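Local structure of hypothetical protein (Parabacteroides merdae, 4OO3) at residues Y146-E151 / G400-H405; P167-E172 / K357-S362. The protein is of unknown function but probably acts as an NAD(P)-dependent oxidoreductase built from a Rossmann-type domain and a C-terminal domain. All coordinates share one frame; numbering follows the deposited sequence.

Interaction 1: residues Y146-E151 / G400-H405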
loop_
_atom_site.group_PDB
_atom_site.type_symbol
_atom_site.label_atom_id
_atom_site.label_comp_id
_atom_site.label_asym_id
_atom_site.label_seq_id
_atom_site.Cartn_x
_atom_site.Cartn_y
_atom_site.Cartn_z
ATOM N N TYR A 146 5.795 -11.682 1.594
ATOM C CA TYR A 146 5.193 -10.545 2.296
ATOM C C TYR A 146 5.081 -9.345 1.376
ATOM O O TYR A 146 5.946 -9.141 0.523
ATOM C CB TYR A 146 6.045 -10.179 3.507
ATOM C CG TYR A 146 5.320 -9.431 4.600
ATOM C CD1 TYR A 146 4.115 -9.897 5.102
ATOM C CD2 TYR A 146 5.861 -8.284 5.170
ATOM C CE1 TYR A 146 3.454 -9.230 6.118
ATOM C CE2 TYR A 146 5.199 -7.610 6.188
ATOM C CZ TYR A 146 3.997 -8.093 6.650
ATOM O OH TYR A 146 3.327 -7.452 7.655
ATOM N N ASP A 147 4.015 -8.564 1.534
ATOM C CA ASP A 147 3.931 -7.279 0.847
ATOM C C ASP A 147 4.056 -6.095 1.810
ATOM O O ASP A 147 4.227 -6.268 3.007
ATOM C CB ASP A 147 2.705 -7.187 -0.090
ATOM C CG ASP A 147 1.367 -7.254 0.633
ATOM O OD1 ASP A 147 1.308 -7.228 1.884
ATOM O OD2 ASP A 147 0.352 -7.316 -0.094
ATOM N N ILE A 148 3.998 -4.890 1.261
ATOM C CA ILE A 148 4.361 -3.690 1.985
ATOM C C ILE A 148 3.146 -2.777 2.183
ATOM O O ILE A 148 2.843 -1.936 1.331
ATOM C CB ILE A 148 5.496 -2.962 1.236
ATOM C CG1 ILE A 148 6.685 -3.920 1.066
ATOM C CG2 ILE A 148 5.911 -1.703 1.992
ATOM C CD1 ILE A 148 7.747 -3.450 0.094
HETATM N N MSE A 149 2.459 -2.969 3.312
HETATM C CA MSE A 149 1.301 -2.165 3.699
HETATM C C MSE A 149 1.752 -1.056 4.630
HETATM O O MSE A 149 1.699 -1.183 5.850
HETATM C CB MSE A 149 0.252 -3.045 4.388
HETATM C CG MSE A 149 -0.257 -4.171 3.496
HETATM SE SE MSE A 149 -1.346 -3.429 2.036
HETATM C CE MSE A 149 -0.095 -3.638 0.547
ATOM N N THR A 150 2.184 0.054 4.049
ATOM C CA THR A 150 2.723 1.178 4.816
ATOM C C THR A 150 1.696 1.922 5.691
ATOM O O THR A 150 2.039 2.421 6.762
ATOM C CB THR A 150 3.386 2.191 3.867
ATOM O OG1 THR A 150 2.493 2.488 2.786
ATOM C CG2 THR A 150 4.678 1.624 3.299
ATOM N N GLU A 151 0.444 1.970 5.248
ATOM C CA GLU A 151 -0.565 2.836 5.870
ATOM C C GLU A 151 -1.022 2.345 7.234
ATOM O O GLU A 151 -1.639 3.095 7.992
ATOM C CB GLU A 151 -1.769 3.007 4.939
ATOM C CG GLU A 151 -1.390 3.534 3.565
ATOM C CD GLU A 151 -0.445 4.723 3.652
ATOM O OE1 GLU A 151 -0.855 5.755 4.234
ATOM O OE2 GLU A 151 0.704 4.616 3.160
ATOM N N GLY A 400 10.043 1.921 6.264
ATOM C CA GLY A 400 11.104 1.337 7.083
ATOM C C GLY A 400 10.579 0.440 8.190
ATOM O O GLY A 400 11.181 -0.586 8.489
ATOM N N GLN A 401 9.448 0.817 8.786
ATOM C CA GLN A 401 8.842 0.013 9.841
ATOM C C GLN A 401 8.403 -1.345 9.301
ATOM O O GLN A 401 8.575 -2.362 9.970
ATOM C CB GLN A 401 7.642 0.729 10.462
ATOM C CG GLN A 401 7.996 1.888 11.368
ATOM C CD GLN A 401 6.763 2.650 11.829
ATOM O OE1 GLN A 401 5.850 2.066 12.423
ATOM N NE2 GLN A 401 6.725 3.957 11.557
ATOM N N VAL A 402 7.849 -1.353 8.088
ATOM C CA VAL A 402 7.433 -2.596 7.444
ATOM C C VAL A 402 8.643 -3.482 7.177
ATOM O O VAL A 402 8.612 -4.681 7.456
ATOM C CB VAL A 402 6.673 -2.353 6.115
ATOM C CG1 VAL A 402 6.253 -3.677 5.483
ATOM C CG2 VAL A 402 5.446 -1.482 6.348
ATOM N N THR A 403 9.704 -2.891 6.635
ATOM C CA THR A 403 10.928 -3.639 6.329
ATOM C C THR A 403 11.509 -4.280 7.591
ATOM O O THR A 403 11.866 -5.457 7.580
ATOM C CB THR A 403 11.983 -2.743 5.641
ATOM O OG1 THR A 403 11.390 -2.083 4.516
ATOM C CG2 THR A 403 13.154 -3.555 5.161
ATOM N N GLU A 404 11.576 -3.501 8.672
ATOM C CA GLU A 404 12.012 -3.989 9.990
ATOM C C GLU A 404 11.137 -5.118 10.505
ATOM O O GLU A 404 11.647 -6.106 11.035
ATOM C CB GLU A 404 11.977 -2.868 11.022
ATOM C CG GLU A 404 13.047 -1.811 10.841
ATOM C CD GLU A 404 12.802 -0.591 11.712
ATOM O OE1 GLU A 404 12.386 -0.767 12.881
ATOM O OE2 GLU A 404 13.016 0.542 11.221
ATOM N N HIS A 405 9.820 -4.957 10.363
ATOM C CA HIS A 405 8.868 -6.003 10.746
ATOM C C HIS A 405 9.165 -7.282 9.961
ATOM O O HIS A 405 9.187 -8.370 10.533
ATOM C CB HIS A 405 7.416 -5.527 10.544
ATOM C CG HIS A 405 6.377 -6.557 10.892
ATOM N ND1 HIS A 405 5.883 -7.460 9.972
ATOM C CD2 HIS A 405 5.722 -6.812 12.053
ATOM C CE1 HIS A 405 4.982 -8.236 10.552
ATOM N NE2 HIS A 405 4.863 -7.861 11.814
#

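Interaction 2: residues P167-E172 / K357-S362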
loop_
_atom_site.group_PDB
_atom_site.type_symbol
_atom_site.label_atom_id
_atom_site.label_comp_id
_atom_site.label_asym_id
_atom_site.label_seq_id
_atom_site.Cartn_x
_atom_site.Cartn_y
_atom_site.Cartn_z
ATOM N N PRO A 167 -15.480 0.155 23.124
ATOM C CA PRO A 167 -16.943 0.218 23.056
ATOM C C PRO A 167 -17.560 1.514 23.596
ATOM O O PRO A 167 -18.567 1.993 23.056
ATOM C CB PRO A 167 -17.383 -0.965 23.916
ATOM C CG PRO A 167 -16.252 -1.926 23.859
ATOM C CD PRO A 167 -15.011 -1.100 23.738
ATOM N N ALA A 168 -16.963 2.060 24.655
ATOM C CA ALA A 168 -17.416 3.324 25.226
ATOM C C ALA A 168 -17.346 4.463 24.210
ATOM O O ALA A 168 -18.175 5.374 24.226
ATOM C CB ALA A 168 -16.593 3.663 26.458
ATOM N N VAL A 169 -16.357 4.402 23.325
ATOM C CA VAL A 169 -16.173 5.426 22.296
ATOM C C VAL A 169 -16.971 5.122 21.020
ATOM O O VAL A 169 -17.760 5.947 20.572
ATOM C CB VAL A 169 -14.675 5.569 21.946
ATOM C CG1 VAL A 169 -14.466 6.629 20.881
ATOM C CG2 VAL A 169 -13.873 5.902 23.195
ATOM N N TYR A 170 -16.765 3.933 20.453
ATOM C CA TYR A 170 -17.270 3.581 19.112
ATOM C C TYR A 170 -18.622 2.869 19.125
ATOM O O TYR A 170 -19.448 3.047 18.216
ATOM C CB TYR A 170 -16.254 2.665 18.431
ATOM C CG TYR A 170 -16.444 2.431 16.942
ATOM C CD1 TYR A 170 -16.514 3.494 16.054
ATOM C CD2 TYR A 170 -16.474 1.144 16.420
ATOM C CE1 TYR A 170 -16.652 3.283 14.693
ATOM C CE2 TYR A 170 -16.602 0.921 15.062
ATOM C CZ TYR A 170 -16.695 1.997 14.202
ATOM O OH TYR A 170 -16.825 1.786 12.851
ATOM N N GLY A 171 -18.835 2.055 20.155
ATOM C CA GLY A 171 -19.975 1.164 20.205
ATOM C C GLY A 171 -19.641 -0.085 19.427
ATOM O O GLY A 171 -18.495 -0.521 19.403
ATOM N N GLU A 172 -20.648 -0.660 18.784
ATOM C CA GLU A 172 -20.485 -1.860 17.978
ATOM C C GLU A 172 -20.280 -1.408 16.540
ATOM O O GLU A 172 -20.711 -0.315 16.170
ATOM C CB GLU A 172 -21.748 -2.715 18.106
ATOM C CG GLU A 172 -21.633 -4.158 17.647
ATOM C CD GLU A 172 -22.981 -4.872 17.677
ATOM O OE1 GLU A 172 -23.667 -4.830 18.725
ATOM O OE2 GLU A 172 -23.364 -5.473 16.653
ATOM N N LYS A 357 -18.314 12.008 29.014
ATOM C CA LYS A 357 -17.625 11.477 30.193
ATOM C C LYS A 357 -16.978 10.117 29.911
ATOM O O LYS A 357 -15.884 9.834 30.401
ATOM C CB LYS A 357 -18.582 11.373 31.382
ATOM C CG LYS A 357 -19.218 12.702 31.766
ATOM C CD LYS A 357 -19.577 12.773 33.244
ATOM C CE LYS A 357 -20.514 11.650 33.666
ATOM N NZ LYS A 357 -20.954 11.793 35.082
ATOM N N ASP A 358 -17.657 9.279 29.129
ATOM C CA ASP A 358 -17.077 8.010 28.667
ATOM C C ASP A 358 -15.876 8.302 27.778
ATOM O O ASP A 358 -14.859 7.608 27.834
ATOM C CB ASP A 358 -18.103 7.186 27.874
ATOM C CG ASP A 358 -19.272 6.716 28.728
ATOM O OD1 ASP A 358 -19.043 6.208 29.846
ATOM O OD2 ASP A 358 -20.426 6.854 28.273
ATOM N N LEU A 359 -16.019 9.341 26.963
ATOM C CA LEU A 359 -14.973 9.796 26.063
ATOM C C LEU A 359 -13.696 10.128 26.843
ATOM O O LEU A 359 -12.633 9.559 26.587
ATOM C CB LEU A 359 -15.465 11.022 25.280
ATOM C CG LEU A 359 -15.012 11.193 23.830
ATOM C CD1 LEU A 359 -15.367 9.977 22.982
ATOM C CD2 LEU A 359 -15.641 12.450 23.248
ATOM N N THR A 360 -13.812 11.031 27.813
ATOM C CA THR A 360 -12.647 11.476 28.582
ATOM C C THR A 360 -12.045 10.332 29.408
ATOM O O THR A 360 -10.825 10.238 29.534
ATOM C CB THR A 360 -12.980 12.693 29.477
ATOM O OG1 THR A 360 -14.268 12.517 30.072
ATOM C CG2 THR A 360 -12.989 13.992 28.653
ATOM N N ALA A 361 -12.892 9.455 29.942
ATOM C CA ALA A 361 -12.420 8.236 30.614
ATOM C C ALA A 361 -11.629 7.323 29.669
ATOM O O ALA A 361 -10.596 6.770 30.055
ATOM C CB ALA A 361 -13.588 7.471 31.223
ATOM N N SER A 362 -12.107 7.181 28.435
ATOM C CA SER A 362 -11.432 6.352 27.431
ATOM C C SER A 362 -10.117 6.949 26.939
ATOM O O SER A 362 -9.180 6.213 26.627
ATOM C CB SER A 362 -12.342 6.108 26.226
ATOM O OG SER A 362 -13.505 5.400 26.603
HETATM O O HOH W 1 -20.316 5.301 25.666
#

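Interaction 1: residues Y146-E151 / G400-H405
Val-402, on the helix 395-412, sets its two methyl groups against the chain that runs on from the strand 145-147. Its CG1 reaches Ile-148, lying 4.0 Å from Ile-148 CG2 and equally close to that residue's CA, and it also touches the Tyr-146 ring at CE2. The other branch turns to the next part of the loop, where Val-402 CG2 lies 3.8 Å from Met-149 O and also meets the backbone of Thr-150. Valine suits this place because two rigid branches from one CB meet different neighbours, Ile-148 and Tyr-146 with one, Met-149 and Thr-150 with the other. One helical turn further on, His-405 meets the outer end of Tyr-146. With CG anti to the backbone N (chi1 -157°), the tyrosine ring extends toward the helix, and Tyr-146 OH comes 3.4 Å from His-405 CE1. The ring planes are inclined by 28°, but with centroids 5.7 Å apart the rings are strongly offset and share little of their faces. The buried hydroxyl is hydrogen-bonded to Glu-419, which joins this aromatic pair to the helix 419-439. The selenomethionine chain of Met-149 turns to the helix 220-231. Backbone bonds from Tyr-146 to Val-115 and Ser-117 place it in the outermost strand of the parallel Rossmann sheet, with helix 395-412 packed beside it and helix 419-439 adjoining through Met-423.

Interaction 2: residues P167-E172 / K357-S362
This is a small helix-to-helix packing contact, mainly apolar, between the short, weakly bonded helix 167-170 and the long helix 352-369, its centre about 30 Å from the centre of the chain. Val-169 provides two separate touches, one from each branch. Its CG1, beside the carbonyl carbon, meets Leu-359 CD1 crosswise at 4.1 Å, while Val-169 CG2, beside the backbone N, presses on Ser-362 CB at 3.4 Å, closer than carbons usually sit. Next to them Ala-168 CB rests 3.5 Å from Ser-362 OG and also faces the CB of Asp-358; a lone methyl lets the Ala-168 CA come to 5.8 Å from the CA of Asp-358. Both helices belong to the putative oxidoreductase C-terminal domain, where helix 352-369 links strands 341-346 and 374-379 of the large mixed sheet. Ser-362 can face apolar neighbours because its hydroxyl is turned back on its own helix: Ser-362 OG donates to Asp-358 O at 2.9 Å from above the carbonyl plane, while Ser-362 N reaches the same oxygen from the opposite face. A water donates to Ala-168 O at 2.6 Å and to Asp-358 OD2 at 3.0 Å, bridging the two helices, which the Tyr-355 hydroxyl of helix 352-369 also ties through Val-169 O. Gly-171, with positive phi (83°), ends the short helix; at its backbone angles a CB would collide with the Tyr-170 carbonyl O, so glycine fits.

In the fold
Interactions 1 and 2 lie in different parts of the chain, with centres about 31 Å apart and nearest atoms about 16 Å apart, so they do not touch. In sequence they are nested: 167-172 and 357-362 both fall within the loop that interaction 1 closes between 146-151 and 400-405. Interaction 1 brings a late helix of the C-terminal region back onto the edge of the Rossmann sheet, whereas interaction 2 joins two helices within the C-terminal domain. Interaction 1 includes the end of the last strand of the parallel sheet, in the probable dinucleotide-binding fold, and the loop beyond it; interaction 2 is peripheral packing.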